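Local coordinates for sorbitol dehydrogenase (Gluconobacter oxydans, PDB 5ITG), which probably catalyses the NADP-dependent interconversion of D-sorbitol and L-sorbose, as a Rossmann-fold member of the mannitol dehydrogenase family, at residues A[69-72]-A[73-77]; A[17-21]-A[22-26]; A[196-199]-A[200-204]. All blocks are in the same frame, centred on the assembly; numbering follows the deposited sequence.

In the fold
The chain runs through the three contacts in series: interaction 2 in the loop that leads into strand 26-31, interaction 1 on helix 66-77 after strand 56-61, and interaction 3 on helix 194-209 after strand 184-187. These three strands belong to one mixed sheet, so the contacts decorate different parts of the Rossmann-fold region. Interactions 1 and 2 lie on the same side of the chain's centre, with centres 21 Å apart and nearest atoms about 10 Å apart. Interaction 3 is more remote, its centre 31 Å from that of interaction 1 and 33 Å from that of interaction 2. None touches another. The model is free of substrate, and all three are local structural contacts.

Interaction 1. Residues A[69-72]-A[73-77]; sequences KKKA and EEFKA
In helix 66-77 of the Rossmann domain, successive i to i+4 pairs bring K70 to E74 and K71 to F75. The first is a salt bridge: K70 NZ lies 3.0 Å from E74 OE2. With chi1 at -174° the lysine leaves the backbone on the side of its own carbonyl carbon, and the bends at chi2 and chi4 bring NZ round to the carboxylate. E74 comes to meet it as an extended chain that crosses the lysine obliquely and also touches D252 and L253.

The K71 chain is extended and runs alongside F75. K71 CG meets the ring at its edge, in plane, 3.7 Å from F75 CE2, while K71 CE reaches the same carbon at 3.6 Å. NZ continues past the ring to a hydrogen bond with V33 O, and the F75 ring stacks with that of Y104 on strand 93-106.

Beneath the side chains, E74 N bonds to K70 O at 2.9 Å and F75 N to K71 O at 3.0 Å, while K76 N reaches A72 O almost straight, at 174°. Such four-residue spacing, with a charged pair on one flank and an aromatic on the sheet side, is characteristic of an amphipathic alpha-helix flanking a Rossmann sheet.

Interaction 2. Residues A[17-21]-A[22-26]; sequences PPYDI and DGIKP
D20 and D22 meet across a tight turn at the protein surface, in the loop between strand 14-15 and strand 26-31. The turn is closed by a backbone bond, G23 N to D20 O at 2.9 Å, and with I21 and D22 both in helical backbone conformation it is a type I beta turn. The donor sits well above the plane of the D20 carbonyl, 58° out of it. A second bond comes from the side chain: D22 N reaches D20 OD1 at 2.9 Å, on the anti side of the carboxylate, which makes an Asx turn. The D20 side chain turns away from its own backbone N (chi1 -166°), and this lays the carboxylate over the start of the turn. The two carboxylates are close, D20 OD1 to D22 OD2 3.3 Å, with their planes 65° apart; this like-charge approach is likely to raise the pKa of one of them somewhat, an effect the D22 amide at D20 OD1 would partly offset.

Below the turn, I24 packs back on Y19. I24 CG2 approaches the ring obliquely, 3.8 Å from Y19 CD1, and I24 CD1 is 3.8 Å from Y19 CE1, while P17 CB lies over one face of the ring, offset toward its rim. The tyrosine OH is hydrogen-bonded to E46, and L49 touches both Y19 and I24. With an alanine at I24 the whole branch beyond CB is gone, which is likely to open a gap beside Y19 CD1 and CE1 and leave the ring freer to shift. The whole is a type I beta turn with a superposed Asx turn, leading into strand 26-31.

Interaction 3. Residues A[196-199]-A[200-204]; sequences NVAR and KAFLG
R199 and L203 sit one helical turn apart, and the aliphatic part of R199 makes the closest side-chain to side-chain approach across the two segments. R199 CG lies 3.5 Å from L203 CD1, with R199 CD farther from the same methyl at 4.2 Å, and the two chains cross at a slant. A chi1 of 178° sends the arginine off beside its own carbonyl carbon, which brings its aliphatic part to the leucine; the bend at chi3 then turns the guanidinium off. L203 places its CG beside the backbone N, and that carbon is also 3.2 Å from R199 O. A second, looser pair is A198 CB with F202 CD2, at 4.2 Å. F202 CD2 is nearer to the backbone, 3.1 Å from A198 O, and that oxygen meets the ring obliquely. Beyond the two segments, the F202 side chain touches V164 and V168 of helix 164-177, A201 meets F165 of the same helix, and the L203 side chain touches I217 and E218 of helix 211-220.

These pairs belong to helix 194-209 of the Rossmann domain, and its backbone ladder supplies the hydrogen bonds. K200 N bonds to N196 O, and A201 N reaches V197 O at 3.1 Å in the carbonyl plane. F202 N to A198 O, 2.9 Å, is the straightest of the four, at 174°, and L203 N closes on R199 O at 2.9 Å. One rung further on, G204 N makes a weak bond to K200 O.

Two polar atoms find partners elsewhere: the K200 ammonium donates to G142 O, and the backbone N of N196 to N225 OD1.

Interaction 1. Residues A[69-72]-A[73-77]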
loop_
_atom_site.group_PDB
_atom_site.type_symbol
_atom_site.label_atom_id
_atom_site.label_comp_id
_atom_site.label_asym_id
_atom_site.label_seq_id
_atom_site.Cartn_x
_atom_site.Cartn_y
_atom_site.Cartn_z
ATOM N N LYS A 69 23.305 4.112 -8.665
ATOM C CA LYS A 69 23.891 4.335 -9.981
ATOM C C LYS A 69 23.788 3.084 -10.839
ATOM O O LYS A 69 23.516 3.166 -12.035
ATOM C CB LYS A 69 25.354 4.756 -9.838
ATOM C CG LYS A 69 25.547 5.976 -8.957
ATOM C CD LYS A 69 27.014 6.314 -8.801
ATOM C CE LYS A 69 27.214 7.459 -7.822
ATOM N NZ LYS A 69 28.657 7.775 -7.635
ATOM N N LYS A 70 24.003 1.926 -10.222
ATOM C CA LYS A 70 23.925 0.647 -10.925
ATOM C C LYS A 70 22.506 0.455 -11.464
ATOM O O LYS A 70 22.306 0.132 -12.637
ATOM C CB LYS A 70 24.281 -0.495 -9.967
ATOM C CG LYS A 70 24.370 -1.870 -10.613
ATOM C CD LYS A 70 25.541 -1.952 -11.582
ATOM C CE LYS A 70 25.691 -3.355 -12.155
ATOM N NZ LYS A 70 24.507 -3.765 -12.962
ATOM N N LYS A 71 21.525 0.661 -10.593
ATOM C CA LYS A 71 20.120 0.530 -10.957
ATOM C C LYS A 71 19.790 1.447 -12.132
ATOM O O LYS A 71 19.201 1.017 -13.125
ATOM C CB LYS A 71 19.248 0.893 -9.751
ATOM C CG LYS A 71 17.746 0.837 -9.999
ATOM C CD LYS A 71 16.979 1.333 -8.770
ATOM C CE LYS A 71 15.477 1.382 -9.025
ATOM N NZ LYS A 71 14.747 1.910 -7.841
ATOM N N ALA A 72 20.175 2.713 -12.011
ATOM C CA ALA A 72 19.923 3.694 -13.059
ATOM C C ALA A 72 20.570 3.271 -14.375
ATOM O O ALA A 72 20.011 3.491 -15.448
ATOM C CB ALA A 72 20.450 5.061 -12.633
ATOM N N GLU A 73 21.748 2.662 -14.288
ATOM C CA GLU A 73 22.459 2.213 -15.481
ATOM C C GLU A 73 21.732 1.046 -16.131
ATOM O O GLU A 73 21.620 0.978 -17.352
ATOM C CB GLU A 73 23.890 1.805 -15.126
ATOM C CG GLU A 73 24.738 2.956 -14.617
ATOM C CD GLU A 73 26.128 2.526 -14.189
ATOM O OE1 GLU A 73 26.245 1.718 -13.239
ATOM O OE2 GLU A 73 27.106 3.000 -14.804
ATOM N N GLU A 74 21.229 0.131 -15.309
ATOM C CA GLU A 74 20.514 -1.028 -15.827
ATOM C C GLU A 74 19.225 -0.613 -16.526
ATOM O O GLU A 74 18.828 -1.220 -17.522
ATOM C CB GLU A 74 20.215 -2.008 -14.696
ATOM C CG GLU A 74 21.457 -2.564 -14.032
ATOM C CD GLU A 74 21.153 -3.716 -13.099
ATOM O OE1 GLU A 74 20.350 -3.531 -12.164
ATOM O OE2 GLU A 74 21.719 -4.809 -13.302
ATOM N N PHE A 75 18.571 0.420 -15.999
ATOM C CA PHE A 75 17.335 0.935 -16.592
ATOM C C PHE A 75 17.646 1.543 -17.958
ATOM O O PHE A 75 17.049 1.169 -18.967
ATOM C CB PHE A 75 16.710 2.003 -15.685
ATOM C CG PHE A 75 15.666 1.470 -14.736
ATOM C CD1 PHE A 75 14.392 1.135 -15.197
ATOM C CD2 PHE A 75 15.956 1.294 -13.386
ATOM C CE1 PHE A 75 13.422 0.632 -14.323
ATOM C CE2 PHE A 75 14.993 0.790 -12.503
ATOM C CZ PHE A 75 13.724 0.459 -12.976
ATOM N N LYS A 76 18.587 2.481 -17.986
ATOM C CA LYS A 76 18.974 3.125 -19.236
ATOM C C LYS A 76 19.429 2.086 -20.263
ATOM O O LYS A 76 19.171 2.229 -21.456
ATOM C CB LYS A 76 20.100 4.135 -18.979
ATOM C CG LYS A 76 19.706 5.286 -18.056
ATOM C CD LYS A 76 18.663 6.204 -18.700
ATOM C CE LYS A 76 19.238 6.940 -19.908
ATOM N NZ LYS A 76 18.271 7.913 -20.501
ATOM N N ALA A 77 20.093 1.034 -19.796
ATOM C CA ALA A 77 20.580 -0.019 -20.685
ATOM C C ALA A 77 19.446 -0.715 -21.435
ATOM O O ALA A 77 19.616 -1.143 -22.577
ATOM C CB ALA A 77 21.386 -1.045 -19.886
#

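Interaction 2. Residues A[17-21]-A[22-26]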
loop_
_atom_site.group_PDB
_atom_site.type_symbol
_atom_site.label_atom_id
_atom_site.label_comp_id
_atom_site.label_asym_id
_atom_site.label_seq_id
_atom_site.Cartn_x
_atom_site.Cartn_y
_atom_site.Cartn_z
ATOM N N PRO A 17 4.316 -3.028 -25.363
ATOM C CA PRO A 17 3.523 -1.823 -25.116
ATOM C C PRO A 17 2.479 -1.657 -26.213
ATOM O O PRO A 17 2.801 -1.722 -27.393
ATOM C CB PRO A 17 4.574 -0.721 -25.137
ATOM C CG PRO A 17 5.770 -1.410 -24.554
ATOM C CD PRO A 17 5.757 -2.741 -25.266
ATOM N N PRO A 18 1.209 -1.451 -25.836
ATOM C CA PRO A 18 0.125 -1.280 -26.808
ATOM C C PRO A 18 0.032 0.130 -27.394
ATOM O O PRO A 18 -1.045 0.728 -27.423
ATOM C CB PRO A 18 -1.110 -1.640 -25.996
ATOM C CG PRO A 18 -0.771 -1.065 -24.650
ATOM C CD PRO A 18 0.676 -1.509 -24.463
ATOM N N TYR A 19 1.160 0.652 -27.861
ATOM C CA TYR A 19 1.213 1.993 -28.440
ATOM C C TYR A 19 2.591 2.230 -29.049
ATOM O O TYR A 19 3.531 1.491 -28.770
ATOM C CB TYR A 19 0.935 3.038 -27.355
ATOM C CG TYR A 19 1.825 2.886 -26.142
ATOM C CD1 TYR A 19 3.154 3.308 -26.168
ATOM C CD2 TYR A 19 1.349 2.283 -24.980
ATOM C CE1 TYR A 19 3.985 3.133 -25.072
ATOM C CE2 TYR A 19 2.173 2.101 -23.874
ATOM C CZ TYR A 19 3.488 2.529 -23.928
ATOM O OH TYR A 19 4.303 2.359 -22.841
ATOM N N ASP A 20 2.709 3.254 -29.888
ATOM C CA ASP A 20 3.992 3.562 -30.505
ATOM C C ASP A 20 4.867 4.199 -29.431
ATOM O O ASP A 20 4.614 5.327 -29.007
ATOM C CB ASP A 20 3.806 4.540 -31.666
ATOM C CG ASP A 20 5.033 4.626 -32.556
ATOM O OD1 ASP A 20 6.164 4.562 -32.022
ATOM O OD2 ASP A 20 4.865 4.769 -33.787
ATOM N N ILE A 21 5.894 3.478 -28.994
ATOM C CA ILE A 21 6.783 3.975 -27.952
ATOM C C ILE A 21 7.482 5.278 -28.347
ATOM O O ILE A 21 7.896 6.056 -27.487
ATOM C CB ILE A 21 7.849 2.914 -27.583
ATOM C CG1 ILE A 21 8.710 3.417 -26.421
ATOM C CG2 ILE A 21 8.713 2.595 -28.798
ATOM C CD1 ILE A 21 9.884 2.520 -26.092
ATOM N N ASP A 22 7.603 5.520 -29.648
ATOM C CA ASP A 22 8.262 6.733 -30.129
ATOM C C ASP A 22 7.338 7.944 -30.114
ATOM O O ASP A 22 7.799 9.082 -30.188
ATOM C CB ASP A 22 8.786 6.525 -31.554
ATOM C CG ASP A 22 9.720 5.337 -31.664
ATOM O OD1 ASP A 22 10.716 5.286 -30.907
ATOM O OD2 ASP A 22 9.458 4.458 -32.515
ATOM N N GLY A 23 6.037 7.700 -30.014
ATOM C CA GLY A 23 5.085 8.796 -30.016
ATOM C C GLY A 23 4.715 9.395 -28.670
ATOM O O GLY A 23 4.169 10.495 -28.617
ATOM N N ILE A 24 5.011 8.695 -27.581
ATOM C CA ILE A 24 4.659 9.211 -26.266
ATOM C C ILE A 24 5.632 10.263 -25.743
ATOM O O ILE A 24 6.835 10.200 -26.001
ATOM C CB ILE A 24 4.530 8.061 -25.229
ATOM C CG1 ILE A 24 5.878 7.362 -25.024
ATOM C CG2 ILE A 24 3.495 7.059 -25.711
ATOM C CD1 ILE A 24 5.846 6.260 -23.973
ATOM N N LYS A 25 5.088 11.234 -25.014
ATOM C CA LYS A 25 5.869 12.320 -24.428
ATOM C C LYS A 25 5.594 12.427 -22.924
ATOM O O LYS A 25 4.479 12.167 -22.469
ATOM C CB LYS A 25 5.518 13.642 -25.117
ATOM C CG LYS A 25 5.878 13.676 -26.602
ATOM C CD LYS A 25 5.386 14.953 -27.267
ATOM C CE LYS A 25 5.926 15.084 -28.693
ATOM N NZ LYS A 25 5.496 13.973 -29.591
ATOM N N PRO A 26 6.606 12.831 -22.138
ATOM C CA PRO A 26 6.521 12.983 -20.677
ATOM C C PRO A 26 5.437 13.939 -20.161
ATOM O O PRO A 26 5.309 15.072 -20.632
ATOM C CB PRO A 26 7.922 13.461 -20.295
ATOM C CG PRO A 26 8.792 12.869 -21.370
ATOM C CD PRO A 26 7.971 13.128 -22.609
#

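Interaction 3. Residues A[196-199]-A[200-204]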
loop_
_atom_site.group_PDB
_atom_site.type_symbol
_atom_site.label_atom_id
_atom_site.label_comp_id
_atom_site.label_asym_id
_atom_site.label_seq_id
_atom_site.Cartn_x
_atom_site.Cartn_y
_atom_site.Cartn_z
ATOM N N ASN A 196 -3.260 14.189 2.054
ATOM C CA ASN A 196 -3.185 15.114 3.174
ATOM C C ASN A 196 -1.780 15.067 3.773
ATOM O O ASN A 196 -1.256 16.082 4.225
ATOM C CB ASN A 196 -4.219 14.755 4.244
ATOM C CG ASN A 196 -5.650 14.977 3.776
ATOM O OD1 ASN A 196 -5.891 15.448 2.667
ATOM N ND2 ASN A 196 -6.603 14.646 4.631
ATOM N N VAL A 197 -1.177 13.882 3.776
ATOM C CA VAL A 197 0.178 13.725 4.300
ATOM C C VAL A 197 1.133 14.525 3.416
ATOM O O VAL A 197 1.944 15.309 3.910
ATOM C CB VAL A 197 0.617 12.244 4.304
ATOM C CG1 VAL A 197 2.091 12.135 4.687
ATOM C CG2 VAL A 197 -0.251 11.454 5.288
ATOM N N ALA A 198 1.030 14.317 2.107
ATOM C CA ALA A 198 1.859 15.024 1.144
ATOM C C ALA A 198 1.684 16.544 1.297
ATOM O O ALA A 198 2.665 17.293 1.316
ATOM C CB ALA A 198 1.487 14.591 -0.265
ATOM N N ARG A 199 0.436 16.991 1.417
ATOM C CA ARG A 199 0.146 18.414 1.569
ATOM C C ARG A 199 0.857 18.998 2.791
ATOM O O ARG A 199 1.448 20.079 2.719
ATOM C CB ARG A 199 -1.365 18.641 1.678
ATOM C CG ARG A 199 -1.762 20.099 1.884
ATOM C CD ARG A 199 -3.265 20.295 1.758
ATOM N NE ARG A 199 -3.998 19.541 2.768
ATOM C CZ ARG A 199 -5.323 19.415 2.803
ATOM N NH1 ARG A 199 -6.077 19.996 1.876
ATOM N NH2 ARG A 199 -5.893 18.707 3.767
ATOM N N LYS A 200 0.812 18.276 3.906
ATOM C CA LYS A 200 1.457 18.726 5.136
ATOM C C LYS A 200 2.974 18.854 4.965
ATOM O O LYS A 200 3.584 19.826 5.415
ATOM C CB LYS A 200 1.165 17.744 6.275
ATOM C CG LYS A 200 1.876 18.086 7.581
ATOM C CD LYS A 200 1.705 16.989 8.616
ATOM C CE LYS A 200 0.256 16.840 9.043
ATOM N NZ LYS A 200 0.108 15.728 10.031
ATOM N N ALA A 201 3.576 17.870 4.312
ATOM C CA ALA A 201 5.019 17.862 4.101
ATOM C C ALA A 201 5.481 18.950 3.134
ATOM O O ALA A 201 6.379 19.736 3.451
ATOM C CB ALA A 201 5.456 16.492 3.598
ATOM N N PHE A 202 4.865 19.005 1.956
ATOM C CA PHE A 202 5.251 20.006 0.970
ATOM C C PHE A 202 4.924 21.449 1.355
ATOM O O PHE A 202 5.688 22.360 1.035
ATOM C CB PHE A 202 4.661 19.646 -0.391
ATOM C CG PHE A 202 5.308 18.448 -1.006
ATOM C CD1 PHE A 202 6.623 18.515 -1.471
ATOM C CD2 PHE A 202 4.641 17.228 -1.056
ATOM C CE1 PHE A 202 7.258 17.383 -1.971
ATOM C CE2 PHE A 202 5.267 16.093 -1.553
ATOM C CZ PHE A 202 6.581 16.169 -2.011
ATOM N N LEU A 203 3.808 21.668 2.047
ATOM C CA LEU A 203 3.461 23.023 2.480
ATOM C C LEU A 203 4.270 23.361 3.727
ATOM O O LEU A 203 4.517 24.532 4.021
ATOM C CB LEU A 203 1.966 23.148 2.795
ATOM C CG LEU A 203 0.976 23.044 1.629
ATOM C CD1 LEU A 203 -0.423 23.364 2.133
ATOM C CD2 LEU A 203 1.360 24.005 0.522
ATOM N N GLY A 204 4.672 22.330 4.465
ATOM C CA GLY A 204 5.470 22.549 5.655
ATOM C C GLY A 204 6.822 23.102 5.241
ATOM O O GLY A 204 7.366 23.990 5.897
#